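PDB 3WEU: L-lysine 6-oxidase from Marinomonas mediterranea, which oxidises the epsilon-amino group of L-lysine with its cysteine tryptophylquinone cofactor, releasing ammonium and the hydrogen peroxide that makes it antibacterial. Local coordinates for residues Ile158-Ser166 / Lys475-Leu483; Pro526-Thr534 / Val566-Pro574. All coordinates share one frame; numbering follows the deposited sequence.

Overall arrangement
Contacts 1 and 2 follow one another along the chain: the first closes at Leu483 before the second opens at Pro526. Their centres lie 48 Å apart, with nearest atoms about 32 Å from each other, so they do not touch. Contact 1 joins parts 309 residues apart, bringing the loop between strands 150-154 and 174-175, in the N-terminal family region, against helix 475-481 of the C-terminal one. Contact 2 is more local, pairing strands 530-543 and 557-571 where their two-stranded antiparallel sheet begins. One thus ties distant regions of sequence together, while the other forms the base of an extended hairpin arm reaching out from the body of the subunit.

Contact 1 of 2, residues Ile158-Ser166 / Lys475-Leu483; sequences IPETYLHPS and KAYFDVNGL
The ring of Tyr162 lies against the last turn of helix 475-481, where Asp479 OD1 meets the ring edge near its plane, 3.4 Å from CD2. Ring and carboxylate are turned 76° apart. With CG anti to the backbone N (chi1 -156°), the tyrosine reaches along the helix, and its CE2 comes 4.1 Å from Phe478 CB. A tyrosine suits this buried site because its flat ring lies along the helix backbone while its hydroxyl hydrogen-bonds Asp138. Beside it, Leu163 N donates a nearly straight hydrogen bond to Asp479 O (2.9 Å), in the carbonyl plane. Just past the helix, Gly482 takes a positive phi, a conformation easy for glycine, and its CA lies 3.8 Å from Tyr162 OH. A water over the centre of the Tyr162 ring accepts from His164 N and donates to Phe478 O, joining loop to helix.

The outer side is looser. A water connects Thr161 OG1 to Asp479 OD1. Lys475 NZ bonds the syn lone pair of Asp479 OD2 (2.7 Å), a salt bridge between residues one helical turn apart that probably favours the charged carboxylate. At the exposed rim Leu163 CD1 touches Val480 CA (4.1 Å). Strand 137-145 supports the loop through Pro141, which touches Tyr162, and Arg142, which touches Ile158 and Pro159, while Gln133 of helix 129-134 bonds the carbonyls of Asn481 and Leu483.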
ATOM      1  N   ILE A 158     -10.827  33.067 -17.408  1.00 24.72           N
ATOM      2  CA  ILE A 158      -9.517  33.617 -17.208  1.00 24.78           C
ATOM      3  C   ILE A 158      -9.438  34.729 -18.226  1.00 26.80           C
ATOM      4  O   ILE A 158      -9.651  34.467 -19.381  1.00 23.85           O
ATOM      5  CB  ILE A 158      -8.428  32.566 -17.547  1.00 24.84           C
ATOM      6  CG1 ILE A 158      -8.440  31.442 -16.527  1.00 23.37           C
ATOM      7  CG2 ILE A 158      -7.054  33.253 -17.666  1.00 25.99           C
ATOM      8  CD1 ILE A 158      -7.784  30.171 -17.012  1.00 25.82           C
ATOM      9  N   PRO A 159      -9.115  35.951 -17.822  1.00 27.36           N
ATOM     10  CA  PRO A 159      -8.996  37.006 -18.826  1.00 29.91           C
ATOM     11  C   PRO A 159      -7.926  36.748 -19.910  1.00 31.30           C
ATOM     12  O   PRO A 159      -6.897  36.144 -19.635  1.00 26.98           O
ATOM     13  CB  PRO A 159      -8.645  38.253 -18.031  1.00 29.44           C
ATOM     14  CG  PRO A 159      -8.649  37.840 -16.595  1.00 31.30           C
ATOM     15  CD  PRO A 159      -8.756  36.379 -16.468  1.00 28.77           C
ATOM     16  N   GLU A 160      -8.199  37.182 -21.143  1.00 31.99           N
ATOM     17  CA  GLU A 160      -7.246  36.997 -22.258  1.00 33.93           C
ATOM     18  C   GLU A 160      -5.916  37.729 -21.990  1.00 29.85           C
ATOM     19  O   GLU A 160      -4.880  37.305 -22.426  1.00 29.67           O
ATOM     20  CB  GLU A 160      -7.874  37.509 -23.577  1.00 38.20           C
ATOM     21  CG  GLU A 160      -8.967  36.615 -24.085  1.00 49.11           C
ATOM     22  CD  GLU A 160      -9.503  37.075 -25.437  1.00 59.97           C
ATOM     23  OE1 GLU A 160      -8.748  37.730 -26.198  1.00 62.33           O
ATOM     24  OE2 GLU A 160     -10.679  36.784 -25.731  1.00 59.49           O
ATOM     25  N   THR A 161      -5.946  38.832 -21.252  1.00 30.41           N
ATOM     26  CA  THR A 161      -4.704  39.533 -20.898  1.00 29.61           C
ATOM     27  C   THR A 161      -3.788  38.813 -19.884  1.00 25.91           C
ATOM     28  O   THR A 161      -2.690  39.317 -19.614  1.00 25.16           O
ATOM     29  CB  THR A 161      -5.006  40.927 -20.364  1.00 32.29           C
ATOM     30  OG1 THR A 161      -5.942  40.819 -19.274  1.00 29.80           O
ATOM     31  CG2 THR A 161      -5.618  41.808 -21.497  1.00 33.95           C
ATOM     32  N   TYR A 162      -4.280  37.716 -19.291  1.00 25.98           N
ATOM     33  CA  TYR A 162      -3.540  36.948 -18.308  1.00 23.19           C
ATOM     34  C   TYR A 162      -2.877  35.801 -19.031  1.00 23.41           C
ATOM     35  O   TYR A 162      -3.460  34.745 -19.301  1.00 23.19           O
ATOM     36  CB  TYR A 162      -4.416  36.477 -17.083  1.00 22.25           C
ATOM     37  CG  TYR A 162      -3.487  36.225 -15.883  1.00 20.67           C
ATOM     38  CD1 TYR A 162      -3.093  34.953 -15.533  1.00 22.64           C
ATOM     39  CD2 TYR A 162      -2.994  37.254 -15.159  1.00 20.03           C
ATOM     40  CE1 TYR A 162      -2.192  34.728 -14.481  1.00 22.69           C
ATOM     41  CE2 TYR A 162      -2.103  37.056 -14.134  1.00 22.44           C
ATOM     42  CZ  TYR A 162      -1.702  35.803 -13.777  1.00 22.94           C
ATOM     43  OH  TYR A 162      -0.820  35.649 -12.735  1.00 24.11           O
ATOM     44  N   LEU A 163      -1.605  35.992 -19.320  1.00 25.60           N
ATOM     45  CA  LEU A 163      -0.955  35.152 -20.280  1.00 26.76           C
ATOM     46  C   LEU A 163      -0.541  33.808 -19.710  1.00 30.30           C
ATOM     47  O   LEU A 163      -0.366  32.841 -20.475  1.00 26.78           O
ATOM     48  CB  LEU A 163       0.266  35.888 -20.855  1.00 30.86           C
ATOM     49  CG  LEU A 163      -0.033  37.177 -21.584  1.00 31.94           C
ATOM     50  CD1 LEU A 163       1.265  37.793 -22.193  1.00 36.18           C
ATOM     51  CD2 LEU A 163      -1.087  36.893 -22.643  1.00 33.69           C
ATOM     52  N   HIS A 164      -0.381  33.708 -18.392  1.00 26.30           N
ATOM     53  CA  HIS A 164       0.154  32.462 -17.837  1.00 27.61           C
ATOM     54  C   HIS A 164      -0.672  31.872 -16.702  1.00 27.70           C
ATOM     55  O   HIS A 164      -0.184  31.757 -15.583  1.00 25.78           O
ATOM     56  CB  HIS A 164       1.560  32.642 -17.328  1.00 28.71           C
ATOM     57  CG  HIS A 164       2.530  32.888 -18.407  1.00 34.48           C
ATOM     58  ND1 HIS A 164       2.984  34.149 -18.697  1.00 37.95           N
ATOM     59  CD2 HIS A 164       3.093  32.052 -19.305  1.00 34.61           C
ATOM     60  CE1 HIS A 164       3.813  34.076 -19.721  1.00 37.74           C
ATOM     61  NE2 HIS A 164       3.884  32.820 -20.117  1.00 36.88           N
ATOM     62  N   PRO A 165      -1.872  31.449 -17.021  1.00 24.63           N
ATOM     63  CA  PRO A 165      -2.664  30.798 -16.010  1.00 25.37           C
ATOM     64  C   PRO A 165      -2.152  29.407 -15.796  1.00 25.72           C
ATOM     65  O   PRO A 165      -1.520  28.849 -16.697  1.00 23.25           O
ATOM     66  CB  PRO A 165      -4.075  30.771 -16.628  1.00 27.12           C
ATOM     67  CG  PRO A 165      -3.826  30.783 -18.141  1.00 26.76           C
ATOM     68  CD  PRO A 165      -2.617  31.683 -18.283  1.00 26.04           C
ATOM     69  N   SER A 166      -2.454  28.790 -14.658  1.00 21.96           N
ATOM     70  CA  SER A 166      -2.070  27.366 -14.444  1.00 23.21           C
ATOM     71  C   SER A 166      -3.019  26.769 -13.453  1.00 22.67           C
ATOM     72  O   SER A 166      -3.575  27.492 -12.600  1.00 22.06           O
ATOM     73  CB  SER A 166      -0.632  27.246 -13.914  1.00 23.56           C
ATOM     74  OG  SER A 166      -0.321  28.332 -13.039  1.00 26.46           O
ATOM     75  N   LYS A 475      -0.727  44.438 -11.238  1.00 23.24           N
ATOM     76  CA  LYS A 475      -1.495  43.646 -12.168  1.00 24.42           C
ATOM     77  C   LYS A 475      -0.765  43.573 -13.534  1.00 23.53           C
ATOM     78  O   LYS A 475      -0.610  42.502 -14.111  1.00 22.87           O
ATOM     79  CB  LYS A 475      -2.921  44.242 -12.352  1.00 28.24           C
ATOM     80  CG  LYS A 475      -3.654  43.650 -13.522  1.00 28.07           C
ATOM     81  CD  LYS A 475      -5.115  44.116 -13.578  1.00 34.05           C
ATOM     82  CE  LYS A 475      -5.907  43.346 -14.629  1.00 35.77           C
ATOM     83  NZ  LYS A 475      -5.350  43.536 -16.017  1.00 35.11           N
ATOM     84  N   ALA A 476      -0.285  44.694 -14.029  1.00 25.89           N
ATOM     85  CA  ALA A 476       0.355  44.691 -15.403  1.00 27.90           C
ATOM     86  C   ALA A 476       1.570  43.728 -15.444  1.00 28.02           C
ATOM     87  O   ALA A 476       1.769  42.940 -16.409  1.00 27.73           O
ATOM     88  CB  ALA A 476       0.761  46.105 -15.784  1.00 31.54           C
ATOM     89  N   TYR A 477       2.341  43.705 -14.344  1.00 28.62           N
ATOM     90  CA  TYR A 477       3.485  42.770 -14.260  1.00 25.37           C
ATOM     91  C   TYR A 477       3.036  41.327 -14.369  1.00 25.03           C
ATOM     92  O   TYR A 477       3.508  40.533 -15.198  1.00 24.86           O
ATOM     93  CB  TYR A 477       4.344  43.039 -12.997  1.00 27.62           C
ATOM     94  CG  TYR A 477       5.356  41.949 -12.850  1.00 31.88           C
ATOM     95  CD1 TYR A 477       6.601  42.023 -13.466  1.00 36.54           C
ATOM     96  CD2 TYR A 477       5.053  40.794 -12.148  1.00 33.19           C
ATOM     97  CE1 TYR A 477       7.485  40.951 -13.398  1.00 37.44           C
ATOM     98  CE2 TYR A 477       5.928  39.741 -12.057  1.00 35.09           C
ATOM     99  CZ  TYR A 477       7.160  39.818 -12.674  1.00 39.52           C
ATOM    100  OH  TYR A 477       8.009  38.714 -12.606  1.00 38.17           O
ATOM    101  N   PHE A 478       2.069  40.923 -13.539  1.00 23.65           N
ATOM    102  CA  PHE A 478       1.668  39.549 -13.533  1.00 20.93           C
ATOM    103  C   PHE A 478       0.934  39.116 -14.776  1.00 20.01           C
ATOM    104  O   PHE A 478       1.025  37.908 -15.162  1.00 20.32           O
ATOM    105  CB  PHE A 478       0.840  39.221 -12.255  1.00 22.69           C
ATOM    106  CG  PHE A 478       1.600  39.474 -10.979  1.00 23.47           C
ATOM    107  CD1 PHE A 478       2.754  38.718 -10.672  1.00 25.15           C
ATOM    108  CD2 PHE A 478       1.146  40.379 -10.072  1.00 26.04           C
ATOM    109  CE1 PHE A 478       3.483  38.969  -9.546  1.00 25.99           C
ATOM    110  CE2 PHE A 478       1.850  40.611  -8.905  1.00 28.59           C
ATOM    111  CZ  PHE A 478       3.027  39.913  -8.651  1.00 26.72           C
ATOM    112  N   ASP A 479       0.161  40.038 -15.350  1.00 20.94           N
ATOM    113  CA  ASP A 479      -0.546  39.801 -16.623  1.00 23.99           C
ATOM    114  C   ASP A 479       0.443  39.156 -17.636  1.00 23.41           C
ATOM    115  O   ASP A 479       0.154  38.112 -18.283  1.00 22.10           O
ATOM    116  CB  ASP A 479      -1.126  41.140 -17.150  1.00 25.23           C
ATOM    117  CG  ASP A 479      -2.570  41.405 -16.661  1.00 31.53           C
ATOM    118  OD1 ASP A 479      -3.198  40.525 -15.982  1.00 29.95           O
ATOM    119  OD2 ASP A 479      -3.092  42.489 -16.960  1.00 27.31           O
ATOM    120  N   VAL A 480       1.637  39.742 -17.700  1.00 25.84           N
ATOM    121  CA  VAL A 480       2.662  39.346 -18.696  1.00 26.91           C
ATOM    122  C   VAL A 480       3.548  38.193 -18.257  1.00 27.81           C
ATOM    123  O   VAL A 480       3.847  37.308 -19.056  1.00 26.85           O
ATOM    124  CB  VAL A 480       3.516  40.574 -19.053  1.00 29.83           C
ATOM    125  CG1 VAL A 480       4.764  40.226 -19.905  1.00 30.27           C
ATOM    126  CG2 VAL A 480       2.601  41.607 -19.710  1.00 32.22           C
ATOM    127  N   ASN A 481       3.868  38.148 -16.962  1.00 27.35           N
ATOM    128  CA  ASN A 481       4.882  37.220 -16.435  1.00 25.77           C
ATOM    129  C   ASN A 481       4.399  36.073 -15.599  1.00 25.69           C
ATOM    130  O   ASN A 481       5.087  35.081 -15.375  1.00 22.91           O
ATOM    131  CB  ASN A 481       5.811  38.090 -15.600  1.00 28.22           C
ATOM    132  CG  ASN A 481       6.460  39.172 -16.439  1.00 27.96           C
ATOM    133  OD1 ASN A 481       6.211  40.369 -16.313  1.00 32.83           O
ATOM    134  ND2 ASN A 481       7.289  38.731 -17.313  1.00 26.32           N
ATOM    135  N   GLY A 482       3.179  36.185 -15.110  1.00 27.32           N
ATOM    136  CA  GLY A 482       2.692  35.207 -14.149  1.00 26.27           C
ATOM    137  C   GLY A 482       3.455  35.381 -12.845  1.00 22.77           C
ATOM    138  O   GLY A 482       4.156  36.409 -12.612  1.00 22.52           O
ATOM    139  N   LEU A 483       3.272  34.388 -11.971  1.00 24.98           N
ATOM    140  CA  LEU A 483       3.793  34.458 -10.641  1.00 22.27           C
ATOM    141  C   LEU A 483       5.154  33.819 -10.574  1.00 23.12           C
ATOM    142  O   LEU A 483       5.494  33.034 -11.444  1.00 23.64           O
ATOM    143  CB  LEU A 483       2.845  33.731  -9.659  1.00 20.95           C
ATOM    144  CG  LEU A 483       1.504  34.449  -9.502  1.00 21.24           C
ATOM    145  CD1 LEU A 483       0.565  33.546  -8.696  1.00 23.39           C
ATOM    146  CD2 LEU A 483       1.596  35.833  -8.854  1.00 22.51           C
TER
HETATM  147  O   HOH W   1      -5.588  39.891 -16.655  1.00 22.03           O
HETATM  148  O   HOH W   2       0.089  35.815 -16.454  1.00 27.25           O

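Contact 2 of 2, residues Pro526-Thr534 / Val566-Pro574; sequences PSVNKASQT and VDEKVPLPP
Val570 N donates to Ala531 O at 2.8 Å in a nearly straight bond, and Ala531 N returns one to Val570 O, making a hydrogen-bonded antiparallel pair at the base of a beta hairpin. The second such pair joins Gln533 and Asp567: Gln533 N reaches Asp567 O at 2.8 Å, with the donor close to the line of the carbonyl bond. Between the pairs the register shifts by one residue, a beta bulge, and the 566-571 chain turns a corner at Glu568 and Lys569. Ser532 faces this extra length, its CA lying 3.2 Å from Asp567 O in a CA-H...O contact; its small side chain suits the close backbone there.

Ala531, Gln533, Asp567 and Val570 share one face. Val570 CG2, between its own backbone N and carbonyl carbon (chi1 -62° for CG1), packs on Gln533 CB at 3.6 Å, the two side chains crossing at about a right angle. Branched Val570 sets a methyl against the extended glutamine, whose aliphatic stem supplies the apolar surface. Towards the body of the subunit, Leu572 spreads its two methyls: CD1 lies 4.0 Å from Ala531 CB, while CD2 meets Val528 CG1. Asn529 anchors the strand's start through Asn384 and Ser387. The long side chain of Lys530 runs alongside the corner, and a water accepts from its NZ (3.1 Å) and donates to Lys569 O.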
ATOM      1  N   PRO A 526      16.757  18.776  25.936  1.00 17.68           N
ATOM      2  CA  PRO A 526      16.321  19.932  25.163  1.00 16.73           C
ATOM      3  C   PRO A 526      16.534  19.831  23.668  1.00 16.85           C
ATOM      4  O   PRO A 526      15.769  20.425  22.881  1.00 15.67           O
ATOM      5  CB  PRO A 526      17.201  21.038  25.717  1.00 17.40           C
ATOM      6  CG  PRO A 526      17.344  20.675  27.198  1.00 18.64           C
ATOM      7  CD  PRO A 526      17.441  19.162  27.205  1.00 18.43           C
ATOM      8  N   SER A 527      17.566  19.089  23.230  1.00 14.69           N
ATOM      9  CA  SER A 527      17.867  18.995  21.793  1.00 15.27           C
ATOM     10  C   SER A 527      17.143  17.845  21.043  1.00 16.28           C
ATOM     11  O   SER A 527      17.225  17.721  19.832  1.00 17.25           O
ATOM     12  CB  SER A 527      19.429  18.869  21.634  1.00 16.27           C
ATOM     13  OG  SER A 527      19.787  17.568  22.094  1.00 17.23           O
ATOM     14  N   VAL A 528      16.344  17.067  21.752  1.00 14.59           N
ATOM     15  CA  VAL A 528      15.705  15.875  21.230  1.00 14.17           C
ATOM     16  C   VAL A 528      14.177  15.981  21.252  1.00 15.06           C
ATOM     17  O   VAL A 528      13.580  16.225  22.316  1.00 15.57           O
ATOM     18  CB  VAL A 528      16.070  14.689  22.071  1.00 14.72           C
ATOM     19  CG1 VAL A 528      15.347  13.455  21.522  1.00 15.94           C
ATOM     20  CG2 VAL A 528      17.615  14.455  21.997  1.00 15.61           C
ATOM     21  N   ASN A 529      13.570  15.843  20.084  1.00 14.55           N
ATOM     22  CA  ASN A 529      12.108  15.568  20.037  1.00 14.93           C
ATOM     23  C   ASN A 529      11.815  14.075  19.823  1.00 17.43           C
ATOM     24  O   ASN A 529      10.932  13.544  20.451  1.00 18.79           O
ATOM     25  CB  ASN A 529      11.410  16.434  18.997  1.00 14.05           C
ATOM     26  CG  ASN A 529      11.071  17.807  19.527  1.00 15.58           C
ATOM     27  OD1 ASN A 529      10.560  17.918  20.611  1.00 15.22           O
ATOM     28  ND2 ASN A 529      11.332  18.848  18.765  1.00 16.69           N
ATOM     29  N   LYS A 530      12.544  13.432  18.919  1.00 16.42           N
ATOM     30  CA  LYS A 530      12.310  12.023  18.553  1.00 16.61           C
ATOM     31  C   LYS A 530      13.666  11.293  18.553  1.00 16.99           C
ATOM     32  O   LYS A 530      14.714  11.903  18.328  1.00 15.89           O
ATOM     33  CB  LYS A 530      11.578  11.895  17.182  1.00 19.55           C
ATOM     34  CG  LYS A 530      10.217  12.498  17.308  1.00 21.64           C
ATOM     35  CD  LYS A 530       9.138  11.973  16.493  1.00 25.75           C
ATOM     36  CE  LYS A 530       8.002  12.952  16.529  1.00 24.73           C
ATOM     37  NZ  LYS A 530       7.343  12.584  15.295  1.00 30.36           N
ATOM     38  N   ALA A 531      13.607  10.007  18.800  1.00 17.95           N
ATOM     39  CA  ALA A 531      14.805   9.166  18.796  1.00 17.32           C
ATOM     40  C   ALA A 531      14.399   7.853  18.209  1.00 18.28           C
ATOM     41  O   ALA A 531      13.156   7.566  18.082  1.00 17.34           O
ATOM     42  CB  ALA A 531      15.212   8.955  20.204  1.00 18.72           C
ATOM     43  N   SER A 532      15.387   6.998  17.905  1.00 18.91           N
ATOM     44  CA  SER A 532      14.998   5.624  17.514  1.00 19.85           C
ATOM     45  C   SER A 532      14.796   4.858  18.787  1.00 20.85           C
ATOM     46  O   SER A 532      15.383   5.158  19.829  1.00 21.04           O
ATOM     47  CB  SER A 532      16.069   4.989  16.638  1.00 23.28           C
ATOM     48  OG  SER A 532      17.214   4.859  17.431  1.00 24.27           O
ATOM     49  N   GLN A 533      13.929   3.860  18.746  1.00 19.71           N
ATOM     50  CA  GLN A 533      13.680   3.082  19.882  1.00 20.22           C
ATOM     51  C   GLN A 533      13.731   1.610  19.489  1.00 24.45           C
ATOM     52  O   GLN A 533      13.106   1.209  18.478  1.00 25.52           O
ATOM     53  CB  GLN A 533      12.351   3.435  20.457  1.00 21.28           C
ATOM     54  CG  GLN A 533      11.940   2.650  21.687  1.00 21.64           C
ATOM     55  CD  GLN A 533      10.605   3.101  22.225  1.00 26.45           C
ATOM     56  OE1 GLN A 533      10.466   4.078  23.012  1.00 23.23           O
ATOM     57  NE2 GLN A 533       9.586   2.375  21.805  1.00 33.57           N
ATOM     58  N   THR A 534      14.449   0.829  20.282  1.00 20.62           N
ATOM     59  CA  THR A 534      14.541  -0.619  20.054  1.00 23.41           C
ATOM     60  C   THR A 534      13.989  -1.270  21.250  1.00 22.07           C
ATOM     61  O   THR A 534      14.507  -1.089  22.394  1.00 20.29           O
ATOM     62  CB  THR A 534      15.973  -1.068  19.741  1.00 26.74           C
ATOM     63  OG1 THR A 534      16.427  -0.381  18.568  1.00 26.81           O
ATOM     64  CG2 THR A 534      16.083  -2.604  19.473  1.00 28.53           C
ATOM     65  N   VAL A 566      12.087  -2.219  16.068  1.00 27.81           N
ATOM     66  CA  VAL A 566      12.760  -0.973  15.935  1.00 32.36           C
ATOM     67  C   VAL A 566      11.836   0.080  15.326  1.00 34.32           C
ATOM     68  O   VAL A 566      11.188  -0.168  14.333  1.00 28.74           O
ATOM     69  CB  VAL A 566      14.015  -1.146  15.085  1.00 33.47           C
ATOM     70  CG1 VAL A 566      14.840   0.125  15.112  1.00 37.02           C
ATOM     71  CG2 VAL A 566      14.813  -2.336  15.591  1.00 32.76           C
ATOM     72  N   ASP A 567      11.699   1.222  15.985  1.00 29.63           N
ATOM     73  CA  ASP A 567      11.005   2.351  15.395  1.00 31.01           C
ATOM     74  C   ASP A 567      12.011   3.432  15.289  1.00 30.17           C
ATOM     75  O   ASP A 567      12.606   3.834  16.331  1.00 27.50           O
ATOM     76  CB  ASP A 567       9.861   2.836  16.279  1.00 37.07           C
ATOM     77  CG  ASP A 567       8.796   1.797  16.460  1.00 45.60           C
ATOM     78  OD1 ASP A 567       7.932   1.684  15.582  1.00 52.95           O
ATOM     79  OD2 ASP A 567       8.823   1.071  17.467  1.00 54.54           O
ATOM     80  N   GLU A 568      12.134   3.993  14.100  1.00 26.42           N
ATOM     81  CA  GLU A 568      13.197   4.928  13.800  1.00 30.07           C
ATOM     82  C   GLU A 568      13.015   6.332  14.423  1.00 27.73           C
ATOM     83  O   GLU A 568      14.002   7.028  14.691  1.00 23.29           O
ATOM     84  CB  GLU A 568      13.423   5.014  12.280  1.00 37.14           C
ATOM     85  CG  GLU A 568      14.913   5.003  11.857  1.00 51.88           C
ATOM     86  CD  GLU A 568      15.771   3.780  12.340  1.00 60.28           C
ATOM     87  OE1 GLU A 568      16.987   3.948  12.666  1.00 62.67           O
ATOM     88  OE2 GLU A 568      15.274   2.636  12.405  1.00 61.78           O
ATOM     89  N   LYS A 569      11.778   6.758  14.626  1.00 24.56           N
ATOM     90  CA  LYS A 569      11.541   8.131  15.080  1.00 27.41           C
ATOM     91  C   LYS A 569      10.313   8.118  15.945  1.00 26.85           C
ATOM     92  O   LYS A 569       9.213   8.215  15.398  1.00 31.53           O
ATOM     93  CB  LYS A 569      11.273   9.071  13.890  1.00 34.59           C
ATOM     94  CG  LYS A 569      12.408   9.127  12.881  1.00 43.44           C
ATOM     95  CD  LYS A 569      12.528  10.427  12.093  1.00 48.10           C
ATOM     96  CE  LYS A 569      11.201  11.108  11.739  1.00 59.43           C
ATOM     97  NZ  LYS A 569      10.190  10.349  10.939  1.00 60.20           N
ATOM     98  N   VAL A 570      10.485   8.003  17.256  1.00 20.61           N
ATOM     99  CA  VAL A 570       9.404   8.118  18.201  1.00 22.71           C
ATOM    100  C   VAL A 570       9.759   9.115  19.276  1.00 19.32           C
ATOM    101  O   VAL A 570      10.900   9.327  19.518  1.00 17.70           O
ATOM    102  CB  VAL A 570       9.091   6.774  18.869  1.00 29.27           C
ATOM    103  CG1 VAL A 570       8.643   5.794  17.758  1.00 34.08           C
ATOM    104  CG2 VAL A 570      10.256   6.249  19.685  1.00 27.73           C
ATOM    105  N   PRO A 571       8.755   9.732  19.874  1.00 18.19           N
ATOM    106  CA  PRO A 571       9.032  10.641  20.958  1.00 19.41           C
ATOM    107  C   PRO A 571       9.875   9.995  22.029  1.00 16.70           C
ATOM    108  O   PRO A 571       9.601   8.913  22.446  1.00 18.48           O
ATOM    109  CB  PRO A 571       7.610  10.974  21.493  1.00 20.87           C
ATOM    110  CG  PRO A 571       6.697  10.802  20.286  1.00 20.96           C
ATOM    111  CD  PRO A 571       7.304   9.613  19.583  1.00 20.15           C
ATOM    112  N   LEU A 572      10.932  10.645  22.440  1.00 15.39           N
ATOM    113  CA  LEU A 572      11.778  10.138  23.508  1.00 15.42           C
ATOM    114  C   LEU A 572      11.067  10.233  24.836  1.00 16.39           C
ATOM    115  O   LEU A 572      10.681  11.326  25.224  1.00 18.19           O
ATOM    116  CB  LEU A 572      13.087  10.907  23.598  1.00 14.52           C
ATOM    117  CG  LEU A 572      14.081  10.404  24.640  1.00 15.12           C
ATOM    118  CD1 LEU A 572      14.631   9.002  24.207  1.00 15.37           C
ATOM    119  CD2 LEU A 572      15.162  11.419  24.844  1.00 16.22           C
ATOM    120  N   PRO A 573      10.900   9.131  25.552  1.00 15.61           N
ATOM    121  CA  PRO A 573      10.366   9.251  26.917  1.00 16.27           C
ATOM    122  C   PRO A 573      11.392   9.913  27.827  1.00 17.72           C
ATOM    123  O   PRO A 573      12.571   9.747  27.566  1.00 15.94           O
ATOM    124  CB  PRO A 573      10.209   7.835  27.354  1.00 18.34           C
ATOM    125  CG  PRO A 573      10.277   7.008  26.126  1.00 19.08           C
ATOM    126  CD  PRO A 573      11.146   7.717  25.188  1.00 17.66           C
ATOM    127  N   PRO A 574      10.987  10.622  28.875  1.00 15.05           N
ATOM    128  CA  PRO A 574       9.598  10.812  29.253  1.00 14.98           C
ATOM    129  C   PRO A 574       8.968  11.951  28.464  1.00 14.39           C
ATOM    130  O   PRO A 574       9.658  12.925  28.067  1.00 13.54           O
ATOM    131  CB  PRO A 574       9.684  11.146  30.757  1.00 14.92           C
ATOM    132  CG  PRO A 574      10.974  11.923  30.818  1.00 15.18           C
ATOM    133  CD  PRO A 574      11.907  11.135  29.898  1.00 15.22           C
TER
HETATM  134  O   HOH W   3       6.656   9.620  15.921  1.00 39.72           O
HETATM  135  O   HOH W   4      10.162   0.133  19.452  1.00 34.29           O